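Local coordinates for protein TetR-family transcriptional regulator (Streptomyces coelicolor A3, PDB 2QIB) that probably binds cis-regulatory DNA through a helix-turn-helix motif and controls transcription, as other members of the TetR family do, at residues 134-137 and 138-142; 144-147 and 148-151. All coordinates share one frame; numbering follows the deposited sequence.

How the contacts relate
The two contacts are local and flank the turn between two consecutive helices: contact 1 ends helix 119-140, and contact 2 starts helix 147-168. Their centres lie about 11 Å apart, both toward one side of the chain, and each is partly buried. They meet through apolar side chains, with L137 CD1 3.6 Å from P145 CG and L140 CD1 4.0 Å from L149 CD1, so L137, L140, V142, P145 and L149 share a common patch. Their polar sides differ. In contact 1, Q135, S138 and H139 are joined through waters, and no other chain of the assembly touches it, whereas in contact 2 R148 and E150 reach oppositely charged residues of the second subunit.

Contact 1 of 2, residues 134-137 and 138-142; sequences VQIL and SHLDV
I136 and L140, one helical turn apart, lie side by side and point the same way, with I136 CG2 3.8 Å from L140 CD1. With CG1 beside the backbone N (chi1 -69°), CG2 of I136 stands anti to that N and meets L140. On another face of the helix, the imidazole of H139 presents its edge to the preceding turn: CD2 lies 3.1 Å from Q135 O, close to the ring plane. Water 1 also lies in that plane, bridging H139 NE2 and Q135 OE1, and water 2 links the same OE1 to S138 OG. Q135 OE1 accepts from water 2, while H139 ND1 is hydrogen-bonded to R87, which would help fix the rotation of the ring. Beneath these side chains, backbone bonds run from S138 N, H139 N and L140 N to the carbonyls of V134, Q135 and I136. V153 and W156 of helix 147-168 cover I136. Beyond L140, D141 adopts a positive phi of 64°; its N bonds to S138 O at 3.1 Å, and V142 N reaches back to L137 O at 3.1 Å in an almost straight bond (177°). These two bonds and the positive phi form a Schellman motif that closes helix 119-140 within the TetR-type C-terminal domain.

Contact 2 of 2, residues 144-147 and 148-151; sequences EPPA and RLEL
With chi1 at 179° and chi2 at 58°, L149 swings CD2 back over the two prolines that precede its helix, to 4.0 Å from P145 CB. Its CB lies equally near P146 CD, the leucine passing across the proline ring at a slant. E150 is extended, with CG anti to the backbone N, which carries its carboxylate to the level of the loop, where water 3 donates to both E150 OE1 and P145 O. The water thereby ties the helix's first turn to the carbonyl just ahead of it. P146 O accepts from E150 N at 3.0 Å, and A147 O accepts from L151 N at 2.9 Å, so the helical bonding begins directly at P146. The charged ends are held by further partners: E150 OE2 pairs with R154, E150 OE1 with R172 of the second subunit, and R148 NE with E177 of the second subunit. L151 packs on L166 of that subunit, while L149 is buried against M190, M200 and L203 of its own chain. P146 is the N-cap residue of helix 147-168, whose first turn, through R148, E150 and L151, borders the second subunit in the TetR-type C-terminal domain.

Contact 1 of 2, residues 134-137 and 138-142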
ATOM      1  N   VAL A 134       5.278   6.765 -13.963  1.00 17.09           N
ATOM      2  CA  VAL A 134       5.628   7.390 -15.241  1.00 18.09           C
ATOM      3  C   VAL A 134       4.614   7.026 -16.350  1.00 17.16           C
ATOM      4  O   VAL A 134       4.213   7.878 -17.159  1.00 17.93           O
ATOM      5  CB  VAL A 134       7.074   7.019 -15.629  1.00 18.04           C
ATOM      6  CG1 VAL A 134       7.366   7.391 -17.137  1.00 18.72           C
ATOM      7  CG2 VAL A 134       8.050   7.754 -14.686  1.00 20.28           C
ATOM      8  N   GLN A 135       4.227   5.761 -16.409  1.00 16.55           N
ATOM      9  CA  GLN A 135       3.248   5.347 -17.431  1.00 16.43           C
ATOM     10  C   GLN A 135       1.877   5.968 -17.223  1.00 15.50           C
ATOM     11  O   GLN A 135       1.234   6.415 -18.173  1.00 14.61           O
ATOM     12  CB  GLN A 135       3.143   3.824 -17.515  1.00 16.30           C
ATOM     13  CG  GLN A 135       4.408   3.146 -18.106  1.00 18.59           C
ATOM     14  CD  GLN A 135       4.841   3.783 -19.458  1.00 19.45           C
ATOM     15  OE1 GLN A 135       4.057   3.902 -20.385  1.00 21.05           O
ATOM     16  NE2 GLN A 135       6.100   4.210 -19.536  1.00 21.90           N
ATOM     17  N   ILE A 136       1.423   6.004 -15.966  1.00 14.73           N
ATOM     18  CA  ILE A 136       0.122   6.594 -15.698  1.00 15.83           C
ATOM     19  C   ILE A 136       0.124   8.072 -16.074  1.00 16.07           C
ATOM     20  O   ILE A 136      -0.758   8.517 -16.757  1.00 16.53           O
ATOM     21  CB  ILE A 136      -0.267   6.420 -14.230  1.00 14.49           C
ATOM     22  CG1 ILE A 136      -0.534   4.916 -13.964  1.00 16.21           C
ATOM     23  CG2 ILE A 136      -1.493   7.317 -13.897  1.00 15.60           C
ATOM     24  CD1 ILE A 136      -0.510   4.568 -12.478  1.00 16.94           C
ATOM     25  N   LEU A 137       1.160   8.826 -15.695  1.00 17.60           N
ATOM     26  CA  LEU A 137       1.207  10.226 -16.106  1.00 18.63           C
ATOM     27  C   LEU A 137       1.249  10.411 -17.618  1.00 18.66           C
ATOM     28  O   LEU A 137       0.667  11.351 -18.125  1.00 19.29           O
ATOM     29  CB  LEU A 137       2.391  10.940 -15.486  1.00 19.61           C
ATOM     30  CG  LEU A 137       2.344  11.099 -13.957  1.00 20.86           C
ATOM     31  CD1 LEU A 137       3.533  11.945 -13.531  1.00 24.42           C
ATOM     32  CD2 LEU A 137       1.051  11.735 -13.452  1.00 23.92           C
ATOM     33  N   SER A 138       1.953   9.528 -18.316  1.00 18.45           N
ATOM     34  CA  SER A 138       2.016   9.592 -19.786  1.00 18.82           C
ATOM     35  C   SER A 138       0.612   9.492 -20.388  1.00 18.26           C
ATOM     36  O   SER A 138       0.222  10.253 -21.286  1.00 19.75           O
ATOM     37  CB  SER A 138       2.902   8.459 -20.312  1.00 17.56           C
ATOM     38  OG  SER A 138       2.932   8.477 -21.743  1.00 18.72           O
ATOM     39  N   HIS A 139      -0.174   8.546 -19.889  1.00 17.71           N
ATOM     40  CA  HIS A 139      -1.524   8.360 -20.387  1.00 18.75           C
ATOM     41  C   HIS A 139      -2.447   9.522 -20.036  1.00 19.00           C
ATOM     42  O   HIS A 139      -3.313   9.881 -20.851  1.00 19.45           O
ATOM     43  CB  HIS A 139      -2.112   7.050 -19.898  1.00 19.50           C
ATOM     44  CG  HIS A 139      -1.595   5.859 -20.634  1.00 18.02           C
ATOM     45  ND1 HIS A 139      -2.224   5.351 -21.756  1.00 18.18           N
ATOM     46  CD2 HIS A 139      -0.497   5.090 -20.432  1.00 18.13           C
ATOM     47  CE1 HIS A 139      -1.543   4.310 -22.199  1.00 19.44           C
ATOM     48  NE2 HIS A 139      -0.493   4.127 -21.410  1.00 18.05           N
ATOM     49  N   LEU A 140      -2.244  10.107 -18.851  1.00 19.17           N
ATOM     50  CA  LEU A 140      -2.998  11.287 -18.440  1.00 19.52           C
ATOM     51  C   LEU A 140      -2.559  12.538 -19.193  1.00 21.36           C
ATOM     52  O   LEU A 140      -3.254  13.564 -19.135  1.00 21.83           O
ATOM     53  CB  LEU A 140      -2.908  11.510 -16.927  1.00 19.50           C
ATOM     54  CG  LEU A 140      -3.548  10.439 -16.013  1.00 19.28           C
ATOM     55  CD1 LEU A 140      -3.165  10.677 -14.522  1.00 20.60           C
ATOM     56  CD2 LEU A 140      -5.088  10.387 -16.195  1.00 18.05           C
ATOM     57  N   ASP A 141      -1.418  12.439 -19.888  1.00 21.92           N
ATOM     58  CA  ASP A 141      -0.818  13.546 -20.668  1.00 24.03           C
ATOM     59  C   ASP A 141      -0.416  14.695 -19.750  1.00 24.82           C
ATOM     60  O   ASP A 141      -0.627  15.877 -20.058  1.00 24.79           O
ATOM     61  CB  ASP A 141      -1.791  14.034 -21.764  1.00 24.01           C
ATOM     62  CG  ASP A 141      -1.109  14.884 -22.824  1.00 29.03           C
ATOM     63  OD1 ASP A 141       0.140  14.889 -22.899  1.00 33.33           O
ATOM     64  OD2 ASP A 141      -1.845  15.541 -23.597  1.00 31.83           O
ATOM     65  N   VAL A 142       0.166  14.332 -18.614  1.00 24.44           N
ATOM     66  CA  VAL A 142       0.613  15.299 -17.626  1.00 26.26           C
ATOM     67  C   VAL A 142       2.114  15.184 -17.410  1.00 26.99           C
ATOM     68  O   VAL A 142       2.624  14.114 -17.074  1.00 26.38           O
ATOM     69  CB  VAL A 142      -0.153  15.103 -16.292  1.00 26.36           C
ATOM     70  CG1 VAL A 142       0.381  16.058 -15.243  1.00 27.88           C
ATOM     71  CG2 VAL A 142      -1.651  15.287 -16.502  1.00 24.92           C
TER
HETATM   72  O   HOH W   1       1.800   2.607 -20.660  1.00 17.86           O
HETATM   73  O   HOH W   2       3.596   5.807 -22.534  1.00 32.56           O

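Contact 2 of 2, residues 144-147 and 148-151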
ATOM      1  N   GLU A 144       3.958  17.862 -15.586  1.00 30.96           N
ATOM      2  CA  GLU A 144       4.232  18.510 -14.304  1.00 31.83           C
ATOM      3  C   GLU A 144       3.070  18.232 -13.357  1.00 30.20           C
ATOM      4  O   GLU A 144       2.233  19.105 -13.150  1.00 30.28           O
ATOM      5  CB  GLU A 144       4.351  20.031 -14.493  1.00 32.92           C
ATOM      6  CG  GLU A 144       5.114  20.458 -15.734  1.00 38.02           C
ATOM      7  CD  GLU A 144       6.617  20.475 -15.522  1.00 44.37           C
ATOM      8  OE1 GLU A 144       7.242  21.515 -15.851  1.00 46.95           O
ATOM      9  OE2 GLU A 144       7.170  19.465 -15.027  1.00 46.18           O
ATOM     10  N   PRO A 145       2.996  17.008 -12.790  1.00 28.52           N
ATOM     11  CA  PRO A 145       1.811  16.714 -12.000  1.00 27.33           C
ATOM     12  C   PRO A 145       1.725  17.610 -10.754  1.00 26.02           C
ATOM     13  O   PRO A 145       2.719  17.768 -10.055  1.00 25.85           O
ATOM     14  CB  PRO A 145       2.013  15.244 -11.585  1.00 27.04           C
ATOM     15  CG  PRO A 145       3.468  15.032 -11.645  1.00 28.37           C
ATOM     16  CD  PRO A 145       3.937  15.875 -12.815  1.00 28.78           C
ATOM     17  N   PRO A 146       0.551  18.210 -10.495  1.00 25.12           N
ATOM     18  CA  PRO A 146       0.359  18.925  -9.228  1.00 24.41           C
ATOM     19  C   PRO A 146       0.409  17.964  -8.024  1.00 23.36           C
ATOM     20  O   PRO A 146       0.319  16.736  -8.205  1.00 22.55           O
ATOM     21  CB  PRO A 146      -1.050  19.502  -9.365  1.00 24.35           C
ATOM     22  CG  PRO A 146      -1.309  19.539 -10.869  1.00 26.38           C
ATOM     23  CD  PRO A 146      -0.641  18.288 -11.354  1.00 25.58           C
ATOM     24  N   ALA A 147       0.542  18.512  -6.814  1.00 21.66           N
ATOM     25  CA  ALA A 147       0.623  17.687  -5.616  1.00 20.49           C
ATOM     26  C   ALA A 147      -0.514  16.664  -5.475  1.00 19.84           C
ATOM     27  O   ALA A 147      -0.277  15.486  -5.119  1.00 18.84           O
ATOM     28  CB  ALA A 147       0.675  18.575  -4.353  1.00 21.64           C
ATOM     29  N   ARG A 148      -1.734  17.130  -5.721  1.00 18.94           N
ATOM     30  CA  ARG A 148      -2.927  16.321  -5.490  1.00 19.60           C
ATOM     31  C   ARG A 148      -2.919  15.137  -6.430  1.00 19.74           C
ATOM     32  O   ARG A 148      -3.244  14.010  -6.019  1.00 20.44           O
ATOM     33  CB  ARG A 148      -4.203  17.147  -5.658  1.00 19.75           C
ATOM     34  CG  ARG A 148      -4.472  17.996  -4.411  1.00 19.40           C
ATOM     35  CD  ARG A 148      -5.587  19.017  -4.590  1.00 19.72           C
ATOM     36  NE  ARG A 148      -5.718  19.773  -3.337  1.00 22.54           N
ATOM     37  CZ  ARG A 148      -4.891  20.742  -2.935  1.00 25.63           C
ATOM     38  NH1 ARG A 148      -3.845  21.107  -3.681  1.00 23.14           N
ATOM     39  NH2 ARG A 148      -5.105  21.352  -1.760  1.00 26.26           N
ATOM     40  N   LEU A 149      -2.509  15.390  -7.670  1.00 19.38           N
ATOM     41  CA  LEU A 149      -2.450  14.326  -8.673  1.00 19.46           C
ATOM     42  C   LEU A 149      -1.367  13.321  -8.314  1.00 19.34           C
ATOM     43  O   LEU A 149      -1.583  12.096  -8.407  1.00 18.55           O
ATOM     44  CB  LEU A 149      -2.200  14.883 -10.071  1.00 19.96           C
ATOM     45  CG  LEU A 149      -2.112  13.804 -11.152  1.00 20.17           C
ATOM     46  CD1 LEU A 149      -3.402  12.926 -11.220  1.00 20.52           C
ATOM     47  CD2 LEU A 149      -1.848  14.467 -12.508  1.00 21.75           C
ATOM     48  N   GLU A 150      -0.192  13.821  -7.925  1.00 18.40           N
ATOM     49  CA  GLU A 150       0.883  12.905  -7.535  1.00 18.71           C
ATOM     50  C   GLU A 150       0.423  12.000  -6.398  1.00 17.62           C
ATOM     51  O   GLU A 150       0.675  10.797  -6.423  1.00 18.63           O
ATOM     52  CB  GLU A 150       2.147  13.651  -7.151  1.00 19.41           C
ATOM     53  CG  GLU A 150       3.209  12.698  -6.638  1.00 21.66           C
ATOM     54  CD  GLU A 150       4.571  13.323  -6.431  1.00 28.85           C
ATOM     55  OE1 GLU A 150       4.723  14.546  -6.667  1.00 28.68           O
ATOM     56  OE2 GLU A 150       5.484  12.564  -6.057  1.00 30.44           O
ATOM     57  N   LEU A 151      -0.280  12.560  -5.416  1.00 16.92           N
ATOM     58  CA  LEU A 151      -0.684  11.743  -4.258  1.00 16.72           C
ATOM     59  C   LEU A 151      -1.719  10.689  -4.669  1.00 17.36           C
ATOM     60  O   LEU A 151      -1.610   9.517  -4.272  1.00 16.45           O
ATOM     61  CB  LEU A 151      -1.230  12.651  -3.161  1.00 17.21           C
ATOM     62  CG  LEU A 151      -1.509  11.917  -1.845  1.00 18.20           C
ATOM     63  CD1 LEU A 151      -1.220  12.762  -0.590  1.00 17.62           C
ATOM     64  CD2 LEU A 151      -2.941  11.460  -1.844  1.00 17.73           C
TER
HETATM   65  O   HOH W   3       3.775  16.760  -7.388  1.00 31.80           O